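Local coordinates for protein alpha-1,4-endofucoidanase (Mariniflexile fucanivorans, PDB 6DLH) that hydrolyses alpha-1,4 linkages inside sulfated fucan (fucoidan) chains as a family 107 glycoside hydrolase, probably by a retaining mechanism, at residues 45-59 with 376-390. Numbering follows the deposited sequence.
Sequences ALGMLWLPERTFNGN and GGITWGTPLVRTNLE
Arg54 and Glu390 form a salt bridge, with NE 2.9 Å from OE1. The carboxylate lies at the guanidinium edge, yet NE meets OE1 from above the carboxylate plane. The other oxygen, OE2, accepts a bond from Asn59 ND2 at 3.2 Å. That amide also donates to Arg54 O, tying the turn 56-59 back to Arg54. The Arg54 chain bends about the CG-CD bond (chi3 69°), which turns NE toward Glu390; CD itself lies 3.3 Å from Asn388 OD1. With an alanine in place of this arginine, the Glu390 carboxylate would probably lose its charged mate and be freer to turn. Asn388 OD1 closes an Asx turn by accepting from Glu390 N. Nearby, Glu53 bonds twice through its backbone to 376-390: its N donates to Thr387 O, and its O accepts from Leu389 N. Its carboxylate also accepts from Asn352. Further along, 46-49 and 377-379 run parallel as neighbouring strands, first and last in sequence, of the parallel sheet of the catalytic domain, consistent with the pairing that closes a (beta/alpha)8 barrel. Their bonds are Ile378 N to Ala45 O, Gly47 N to Ile378 O and Trp380 N to Gly47 O. Just beyond, Leu49 N donates to Thr382 OG1 at 2.9 Å. Leu384 CD1 sits over a face of the Trp50 five-membered ring, 4.1 Å from its centroid. Leu46 CD1 touches the edge of Trp380 at CD1 (3.8 Å), and Pro52 CB meets Leu389 CD2 at 4.0 Å.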
ATOM      1  N   ALA A  45       8.368 -20.360  -7.548  1.00 25.88           N
ATOM      2  CA  ALA A  45       7.886 -18.985  -7.645  1.00 27.01           C
ATOM      3  C   ALA A  45       8.750 -18.034  -6.820  1.00 25.97           C
ATOM      4  O   ALA A  45       9.123 -18.343  -5.691  1.00 25.15           O
ATOM      5  CB  ALA A  45       6.437 -18.904  -7.212  1.00 26.02           C
ATOM      6  N   LEU A  46       9.010 -16.853  -7.398  1.00 25.90           N
ATOM      7  CA  LEU A  46       9.829 -15.816  -6.791  1.00 24.51           C
ATOM      8  C   LEU A  46       8.956 -14.598  -6.497  1.00 24.22           C
ATOM      9  O   LEU A  46       8.355 -14.030  -7.411  1.00 23.80           O
ATOM     10  CB  LEU A  46      10.955 -15.460  -7.769  1.00 24.08           C
ATOM     11  CG  LEU A  46      11.824 -14.262  -7.383  1.00 23.94           C
ATOM     12  CD1 LEU A  46      12.559 -14.530  -6.071  1.00 24.63           C
ATOM     13  CD2 LEU A  46      12.827 -13.959  -8.484  1.00 22.82           C
ATOM     14  N   GLY A  47       8.912 -14.192  -5.222  1.00 22.40           N
ATOM     15  CA  GLY A  47       8.064 -13.079  -4.812  1.00 22.09           C
ATOM     16  C   GLY A  47       8.846 -11.927  -4.188  1.00 21.73           C
ATOM     17  O   GLY A  47       9.995 -12.089  -3.788  1.00 21.47           O
ATOM     18  N   MET A  48       8.203 -10.756  -4.120  1.00 22.44           N
ATOM     19  CA  MET A  48       8.782  -9.560  -3.530  1.00 22.03           C
ATOM     20  C   MET A  48       7.771  -8.984  -2.541  1.00 23.06           C
ATOM     21  O   MET A  48       6.646  -9.481  -2.447  1.00 22.37           O
ATOM     22  CB  MET A  48       9.104  -8.515  -4.607  1.00 22.32           C
ATOM     23  CG  MET A  48       9.881  -9.076  -5.783  1.00 21.75           C
ATOM     24  SD  MET A  48      10.309  -7.835  -7.030  1.00 24.29           S
ATOM     25  CE  MET A  48      11.720  -7.016  -6.287  1.00 21.95           C
ATOM     26  N   LEU A  49       8.181  -7.942  -1.803  1.00 22.71           N
ATOM     27  CA  LEU A  49       7.322  -7.356  -0.788  1.00 22.91           C
ATOM     28  C   LEU A  49       7.282  -5.845  -0.965  1.00 23.59           C
ATOM     29  O   LEU A  49       8.331  -5.204  -1.030  1.00 24.73           O
ATOM     30  CB  LEU A  49       7.839  -7.716   0.613  1.00 22.11           C
ATOM     31  CG  LEU A  49       7.056  -7.080   1.764  1.00 22.28           C
ATOM     32  CD1 LEU A  49       5.636  -7.618   1.807  1.00 21.21           C
ATOM     33  CD2 LEU A  49       7.744  -7.300   3.108  1.00 21.67           C
ATOM     34  N   TRP A  50       6.061  -5.293  -0.996  1.00 23.21           N
ATOM     35  CA  TRP A  50       5.854  -3.856  -1.106  1.00 24.13           C
ATOM     36  C   TRP A  50       4.939  -3.387   0.022  1.00 24.68           C
ATOM     37  O   TRP A  50       3.730  -3.644   0.010  1.00 25.00           O
ATOM     38  CB  TRP A  50       5.307  -3.507  -2.497  1.00 23.67           C
ATOM     39  CG  TRP A  50       5.339  -2.053  -2.847  1.00 24.84           C
ATOM     40  CD1 TRP A  50       6.383  -1.352  -3.379  1.00 24.76           C
ATOM     41  CD2 TRP A  50       4.250  -1.119  -2.733  1.00 26.42           C
ATOM     42  NE1 TRP A  50       6.025  -0.048  -3.594  1.00 24.23           N
ATOM     43  CE2 TRP A  50       4.723   0.126  -3.205  1.00 25.64           C
ATOM     44  CE3 TRP A  50       2.929  -1.211  -2.273  1.00 26.60           C
ATOM     45  CZ2 TRP A  50       3.914   1.262  -3.238  1.00 25.87           C
ATOM     46  CZ3 TRP A  50       2.131  -0.087  -2.306  1.00 27.09           C
ATOM     47  CH2 TRP A  50       2.622   1.132  -2.776  1.00 25.50           C
ATOM     48  N   LEU A  51       5.540  -2.733   1.022  1.00 24.76           N
ATOM     49  CA  LEU A  51       4.832  -2.482   2.267  1.00 25.54           C
ATOM     50  C   LEU A  51       5.120  -1.064   2.751  1.00 26.09           C
ATOM     51  O   LEU A  51       6.156  -0.791   3.357  1.00 25.16           O
ATOM     52  CB  LEU A  51       5.219  -3.557   3.294  1.00 24.90           C
ATOM     53  CG  LEU A  51       4.600  -3.446   4.688  1.00 26.09           C
ATOM     54  CD1 LEU A  51       3.079  -3.459   4.621  1.00 25.46           C
ATOM     55  CD2 LEU A  51       5.095  -4.569   5.597  1.00 25.87           C
ATOM     56  N   PRO A  52       4.213  -0.101   2.469  1.00 26.70           N
ATOM     57  CA  PRO A  52       4.282   1.223   3.094  1.00 28.19           C
ATOM     58  C   PRO A  52       3.858   1.143   4.557  1.00 29.15           C
ATOM     59  O   PRO A  52       3.185   0.191   4.970  1.00 28.59           O
ATOM     60  CB  PRO A  52       3.284   2.077   2.296  1.00 26.50           C
ATOM     61  CG  PRO A  52       2.949   1.242   1.076  1.00 27.34           C
ATOM     62  CD  PRO A  52       3.122  -0.208   1.493  1.00 26.62           C
ATOM     63  N   GLU A  53       4.261   2.155   5.330  1.00 29.22           N
ATOM     64  CA  GLU A  53       3.979   2.172   6.753  1.00 32.53           C
ATOM     65  C   GLU A  53       3.163   3.411   7.119  1.00 34.06           C
ATOM     66  O   GLU A  53       3.147   4.396   6.378  1.00 33.56           O
ATOM     67  CB  GLU A  53       5.283   2.114   7.546  1.00 34.05           C
ATOM     68  CG  GLU A  53       5.990   0.775   7.417  1.00 36.01           C
ATOM     69  CD  GLU A  53       7.285   0.673   8.199  1.00 37.11           C
ATOM     70  OE1 GLU A  53       7.403   1.370   9.227  1.00 39.32           O
ATOM     71  OE2 GLU A  53       8.174  -0.098   7.775  1.00 37.10           O
ATOM     72  N   ARG A  54       2.511   3.332   8.289  1.00 37.39           N
ATOM     73  CA  ARG A  54       1.707   4.393   8.883  1.00 35.27           C
ATOM     74  C   ARG A  54       0.622   4.803   7.893  1.00 33.01           C
ATOM     75  O   ARG A  54       0.678   5.884   7.327  1.00 35.61           O
ATOM     76  CB  ARG A  54       2.607   5.538   9.365  1.00 35.67           C
ATOM     77  CG  ARG A  54       3.778   5.060  10.211  1.00 37.40           C
ATOM     78  CD  ARG A  54       4.607   6.115  10.930  1.00 41.46           C
ATOM     79  NE  ARG A  54       3.878   6.769  12.014  1.00 44.56           N
ATOM     80  CZ  ARG A  54       3.636   6.243  13.216  1.00 46.44           C
ATOM     81  NH1 ARG A  54       4.128   5.059  13.550  1.00 42.85           N
ATOM     82  NH2 ARG A  54       2.893   6.909  14.084  1.00 48.10           N
ATOM     83  N   THR A  55      -0.346   3.908   7.670  1.00 33.57           N
ATOM     84  CA  THR A  55      -1.251   4.022   6.539  1.00 35.96           C
ATOM     85  C   THR A  55      -2.558   4.706   6.933  1.00 38.79           C
ATOM     86  O   THR A  55      -3.384   4.980   6.067  1.00 36.98           O
ATOM     87  CB  THR A  55      -1.603   2.646   5.960  1.00 36.72           C
ATOM     88  OG1 THR A  55      -2.314   1.937   6.976  1.00 36.83           O
ATOM     89  CG2 THR A  55      -0.393   1.857   5.506  1.00 37.30           C
ATOM     90  N   PHE A  56      -2.727   4.974   8.235  1.00 40.66           N
ATOM     91  CA  PHE A  56      -3.990   5.382   8.835  1.00 42.22           C
ATOM     92  C   PHE A  56      -4.297   6.851   8.534  1.00 44.11           C
ATOM     93  O   PHE A  56      -3.415   7.606   8.131  1.00 47.94           O
ATOM     94  CB  PHE A  56      -3.903   5.192  10.352  1.00 40.58           C
ATOM     95  CG  PHE A  56      -2.594   5.653  10.943  1.00 39.26           C
ATOM     96  CD1 PHE A  56      -2.271   7.003  11.000  1.00 38.88           C
ATOM     97  CD2 PHE A  56      -1.668   4.735  11.416  1.00 37.49           C
ATOM     98  CE1 PHE A  56      -1.055   7.424  11.524  1.00 37.90           C
ATOM     99  CE2 PHE A  56      -0.457   5.157  11.946  1.00 36.88           C
ATOM    100  CZ  PHE A  56      -0.151   6.500  12.002  1.00 38.07           C
ATOM    101  N   ASN A  57      -5.562   7.237   8.761  1.00 44.75           N
ATOM    102  CA  ASN A  57      -5.998   8.625   8.839  1.00 42.22           C
ATOM    103  C   ASN A  57      -5.779   9.330   7.505  1.00 41.68           C
ATOM    104  O   ASN A  57      -5.295  10.460   7.476  1.00 39.28           O
ATOM    105  CB  ASN A  57      -5.338   9.379   9.996  1.00 41.01           C
ATOM    106  CG  ASN A  57      -5.752   8.845  11.351  1.00 43.96           C
ATOM    107  OD1 ASN A  57      -6.858   8.322  11.510  1.00 43.90           O
ATOM    108  ND2 ASN A  57      -4.861   8.956  12.323  1.00 40.98           N
ATOM    109  N   GLY A  58      -6.122   8.620   6.422  1.00 42.79           N
ATOM    110  CA  GLY A  58      -6.048   9.130   5.061  1.00 45.93           C
ATOM    111  C   GLY A  58      -4.675   8.974   4.405  1.00 43.48           C
ATOM    112  O   GLY A  58      -4.560   9.134   3.191  1.00 45.03           O
ATOM    113  N   ASN A  59      -3.645   8.669   5.207  1.00 42.32           N
ATOM    114  CA  ASN A  59      -2.269   8.571   4.735  1.00 42.16           C
ATOM    115  C   ASN A  59      -2.141   7.733   3.459  1.00 40.31           C
ATOM    116  O   ASN A  59      -1.359   8.089   2.588  1.00 40.85           O
ATOM    117  CB  ASN A  59      -1.311   8.081   5.824  1.00 43.50           C
ATOM    118  CG  ASN A  59      -1.063   9.083   6.934  1.00 44.62           C
ATOM    119  OD1 ASN A  59      -1.266  10.282   6.764  1.00 44.07           O
ATOM    120  ND2 ASN A  59      -0.590   8.604   8.074  1.00 44.21           N
ATOM    121  N   GLY A 376      10.517 -24.922  -3.887  1.00 26.90           N
ATOM    122  CA  GLY A 376       9.300 -24.262  -3.450  1.00 26.30           C
ATOM    123  C   GLY A 376       9.268 -22.805  -3.902  1.00 25.26           C
ATOM    124  O   GLY A 376       9.741 -22.473  -4.987  1.00 24.38           O
ATOM    125  N   GLY A 377       8.710 -21.947  -3.045  1.00 24.30           N
ATOM    126  CA  GLY A 377       8.542 -20.539  -3.365  1.00 24.93           C
ATOM    127  C   GLY A 377       9.123 -19.654  -2.273  1.00 23.97           C
ATOM    128  O   GLY A 377       9.247 -20.090  -1.127  1.00 25.02           O
ATOM    129  N   ILE A 378       9.495 -18.428  -2.655  1.00 24.11           N
ATOM    130  CA  ILE A 378      10.082 -17.473  -1.729  1.00 22.77           C
ATOM    131  C   ILE A 378       9.462 -16.098  -1.957  1.00 23.08           C
ATOM    132  O   ILE A 378       9.530 -15.556  -3.063  1.00 22.29           O
ATOM    133  CB  ILE A 378      11.619 -17.421  -1.861  1.00 22.17           C
ATOM    134  CG1 ILE A 378      12.267 -18.778  -1.558  1.00 20.84           C
ATOM    135  CG2 ILE A 378      12.170 -16.321  -0.956  1.00 21.15           C
ATOM    136  CD1 ILE A 378      13.756 -18.825  -1.836  1.00 21.15           C
ATOM    137  N   THR A 379       8.849 -15.553  -0.896  1.00 22.28           N
ATOM    138  CA  THR A 379       8.554 -14.134  -0.836  1.00 22.24           C
ATOM    139  C   THR A 379       9.744 -13.435  -0.193  1.00 22.10           C
ATOM    140  O   THR A 379       9.905 -13.496   1.019  1.00 23.21           O
ATOM    141  CB  THR A 379       7.324 -13.833   0.032  1.00 22.36           C
ATOM    142  OG1 THR A 379       6.238 -14.654  -0.394  1.00 22.39           O
ATOM    143  CG2 THR A 379       6.909 -12.380  -0.042  1.00 21.47           C
ATOM    144  N   TRP A 380      10.588 -12.785  -0.999  1.00 21.96           N
ATOM    145  CA  TRP A 380      11.649 -12.002  -0.395  1.00 21.42           C
ATOM    146  C   TRP A 380      11.039 -10.769   0.252  1.00 21.67           C
ATOM    147  O   TRP A 380      10.227 -10.078  -0.362  1.00 21.81           O
ATOM    148  CB  TRP A 380      12.733 -11.624  -1.413  1.00 20.66           C
ATOM    149  CG  TRP A 380      13.759 -12.703  -1.562  1.00 20.31           C
ATOM    150  CD1 TRP A 380      13.876 -13.598  -2.589  1.00 20.29           C
ATOM    151  CD2 TRP A 380      14.782 -13.037  -0.610  1.00 19.07           C
ATOM    152  NE1 TRP A 380      14.930 -14.442  -2.359  1.00 20.57           N
ATOM    153  CE2 TRP A 380      15.497 -14.127  -1.147  1.00 19.77           C
ATOM    154  CE3 TRP A 380      15.173 -12.505   0.623  1.00 19.18           C
ATOM    155  CZ2 TRP A 380      16.592 -14.683  -0.489  1.00 19.47           C
ATOM    156  CZ3 TRP A 380      16.253 -13.055   1.277  1.00 19.20           C
ATOM    157  CH2 TRP A 380      16.941 -14.136   0.725  1.00 19.89           C
ATOM    158  N   GLY A 381      11.434 -10.523   1.504  1.00 22.37           N
ATOM    159  CA  GLY A 381      11.223  -9.223   2.110  1.00 20.58           C
ATOM    160  C   GLY A 381      12.194  -8.230   1.487  1.00 21.32           C
ATOM    161  O   GLY A 381      13.316  -8.085   1.973  1.00 23.44           O
ATOM    162  N   THR A 382      11.743  -7.571   0.410  1.00 20.99           N
ATOM    163  CA  THR A 382      12.536  -6.649  -0.386  1.00 21.72           C
ATOM    164  C   THR A 382      12.405  -5.245   0.188  1.00 22.22           C
ATOM    165  O   THR A 382      11.297  -4.734   0.306  1.00 23.52           O
ATOM    166  CB  THR A 382      12.068  -6.657  -1.852  1.00 22.18           C
ATOM    167  OG1 THR A 382      10.658  -6.397  -1.888  1.00 22.37           O
ATOM    168  CG2 THR A 382      12.366  -7.960  -2.562  1.00 20.67           C
ATOM    169  N   PRO A 383      13.520  -4.562   0.539  1.00 22.66           N
ATOM    170  CA  PRO A 383      13.448  -3.243   1.177  1.00 22.93           C
ATOM    171  C   PRO A 383      13.229  -2.061   0.226  1.00 24.41           C
ATOM    172  O   PRO A 383      13.900  -1.928  -0.801  1.00 22.98           O
ATOM    173  CB  PRO A 383      14.839  -3.108   1.817  1.00 22.94           C
ATOM    174  CG  PRO A 383      15.757  -3.889   0.892  1.00 22.10           C
ATOM    175  CD  PRO A 383      14.905  -5.031   0.367  1.00 21.66           C
ATOM    176  N   LEU A 384      12.289  -1.186   0.600  1.00 25.08           N
ATOM    177  CA  LEU A 384      12.109   0.090  -0.067  1.00 25.71           C
ATOM    178  C   LEU A 384      12.957   1.130   0.660  1.00 26.61           C
ATOM    179  O   LEU A 384      13.375   0.902   1.795  1.00 27.53           O
ATOM    180  CB  LEU A 384      10.623   0.456  -0.029  1.00 26.31           C
ATOM    181  CG  LEU A 384       9.674  -0.596  -0.595  1.00 27.46           C
ATOM    182  CD1 LEU A 384       8.224  -0.178  -0.386  1.00 26.01           C
ATOM    183  CD2 LEU A 384       9.962  -0.866  -2.071  1.00 26.35           C
ATOM    184  N   VAL A 385      13.191   2.275   0.012  1.00 26.37           N
ATOM    185  CA  VAL A 385      14.099   3.285   0.542  1.00 27.81           C
ATOM    186  C   VAL A 385      13.539   3.937   1.815  1.00 29.10           C
ATOM    187  O   VAL A 385      14.268   4.093   2.790  1.00 29.20           O
ATOM    188  CB  VAL A 385      14.476   4.318  -0.540  1.00 28.24           C
ATOM    189  CG1 VAL A 385      15.076   5.596   0.044  1.00 25.85           C
ATOM    190  CG2 VAL A 385      15.402   3.708  -1.584  1.00 27.49           C
ATOM    191  N   ARG A 386      12.260   4.343   1.799  1.00 30.01           N
ATOM    192  CA  ARG A 386      11.646   4.991   2.949  1.00 31.95           C
ATOM    193  C   ARG A 386      10.148   4.694   2.950  1.00 31.81           C
ATOM    194  O   ARG A 386       9.404   5.145   2.077  1.00 31.36           O
ATOM    195  CB  ARG A 386      11.944   6.496   2.931  1.00 36.25           C
ATOM    196  CG  ARG A 386      11.730   7.200   4.265  1.00 39.76           C
ATOM    197  CD  ARG A 386      11.841   8.715   4.187  1.00 41.64           C
ATOM    198  NE  ARG A 386      13.130   9.175   3.699  1.00 45.81           N
ATOM    199  CZ  ARG A 386      13.325   9.838   2.567  1.00 46.00           C
ATOM    200  NH1 ARG A 386      12.305  10.370   1.912  1.00 44.43           N
ATOM    201  NH2 ARG A 386      14.546   9.959   2.083  1.00 47.85           N
ATOM    202  N   THR A 387       9.704   3.935   3.952  1.00 30.80           N
ATOM    203  CA  THR A 387       8.373   3.354   3.904  1.00 31.08           C
ATOM    204  C   THR A 387       7.346   4.207   4.649  1.00 31.37           C
ATOM    205  O   THR A 387       6.151   4.061   4.411  1.00 32.12           O
ATOM    206  CB  THR A 387       8.394   1.913   4.428  1.00 30.36           C
ATOM    207  OG1 THR A 387       8.973   1.962   5.734  1.00 29.15           O
ATOM    208  CG2 THR A 387       9.167   0.975   3.526  1.00 27.62           C
ATOM    209  N   ASN A 388       7.809   5.076   5.558  1.00 33.89           N
ATOM    210  CA  ASN A 388       6.932   5.892   6.393  1.00 34.76           C
ATOM    211  C   ASN A 388       6.231   6.955   5.545  1.00 34.84           C
ATOM    212  O   ASN A 388       6.876   7.883   5.071  1.00 34.22           O
ATOM    213  CB  ASN A 388       7.727   6.545   7.527  1.00 36.04           C
ATOM    214  CG  ASN A 388       6.905   7.410   8.464  1.00 37.01           C
ATOM    215  OD1 ASN A 388       5.723   7.666   8.231  1.00 36.45           O
ATOM    216  ND2 ASN A 388       7.532   7.864   9.537  1.00 34.33           N
ATOM    217  N   LEU A 389       4.907   6.828   5.389  1.00 36.16           N
ATOM    218  CA  LEU A 389       4.128   7.717   4.537  1.00 38.26           C
ATOM    219  C   LEU A 389       4.084   9.147   5.081  1.00 40.69           C
ATOM    220  O   LEU A 389       3.717  10.063   4.349  1.00 41.50           O
ATOM    221  CB  LEU A 389       2.707   7.166   4.375  1.00 37.01           C
ATOM    222  CG  LEU A 389       2.564   5.857   3.595  1.00 37.42           C
ATOM    223  CD1 LEU A 389       1.136   5.326   3.680  1.00 35.48           C
ATOM    224  CD2 LEU A 389       2.976   6.028   2.142  1.00 34.94           C
ATOM    225  N   GLU A 390       4.450   9.341   6.355  1.00 42.38           N
ATOM    226  CA  GLU A 390       4.409  10.661   6.974  1.00 41.78           C
ATOM    227  C   GLU A 390       5.757  11.368   6.829  1.00 42.97           C
ATOM    228  O   GLU A 390       5.905  12.499   7.292  1.00 42.11           O
ATOM    229  CB  GLU A 390       4.051  10.562   8.461  1.00 41.58           C
ATOM    230  CG  GLU A 390       2.693   9.940   8.743  1.00 42.01           C
ATOM    231  CD  GLU A 390       2.396   9.656  10.213  1.00 43.96           C
ATOM    232  OE1 GLU A 390       3.354   9.465  10.996  1.00 40.88           O
ATOM    233  OE2 GLU A 390       1.201   9.625  10.578  1.00 44.70           O
TER
HETATM  234  O   HOH W   1       9.938   3.517   8.544  1.00 46.77           O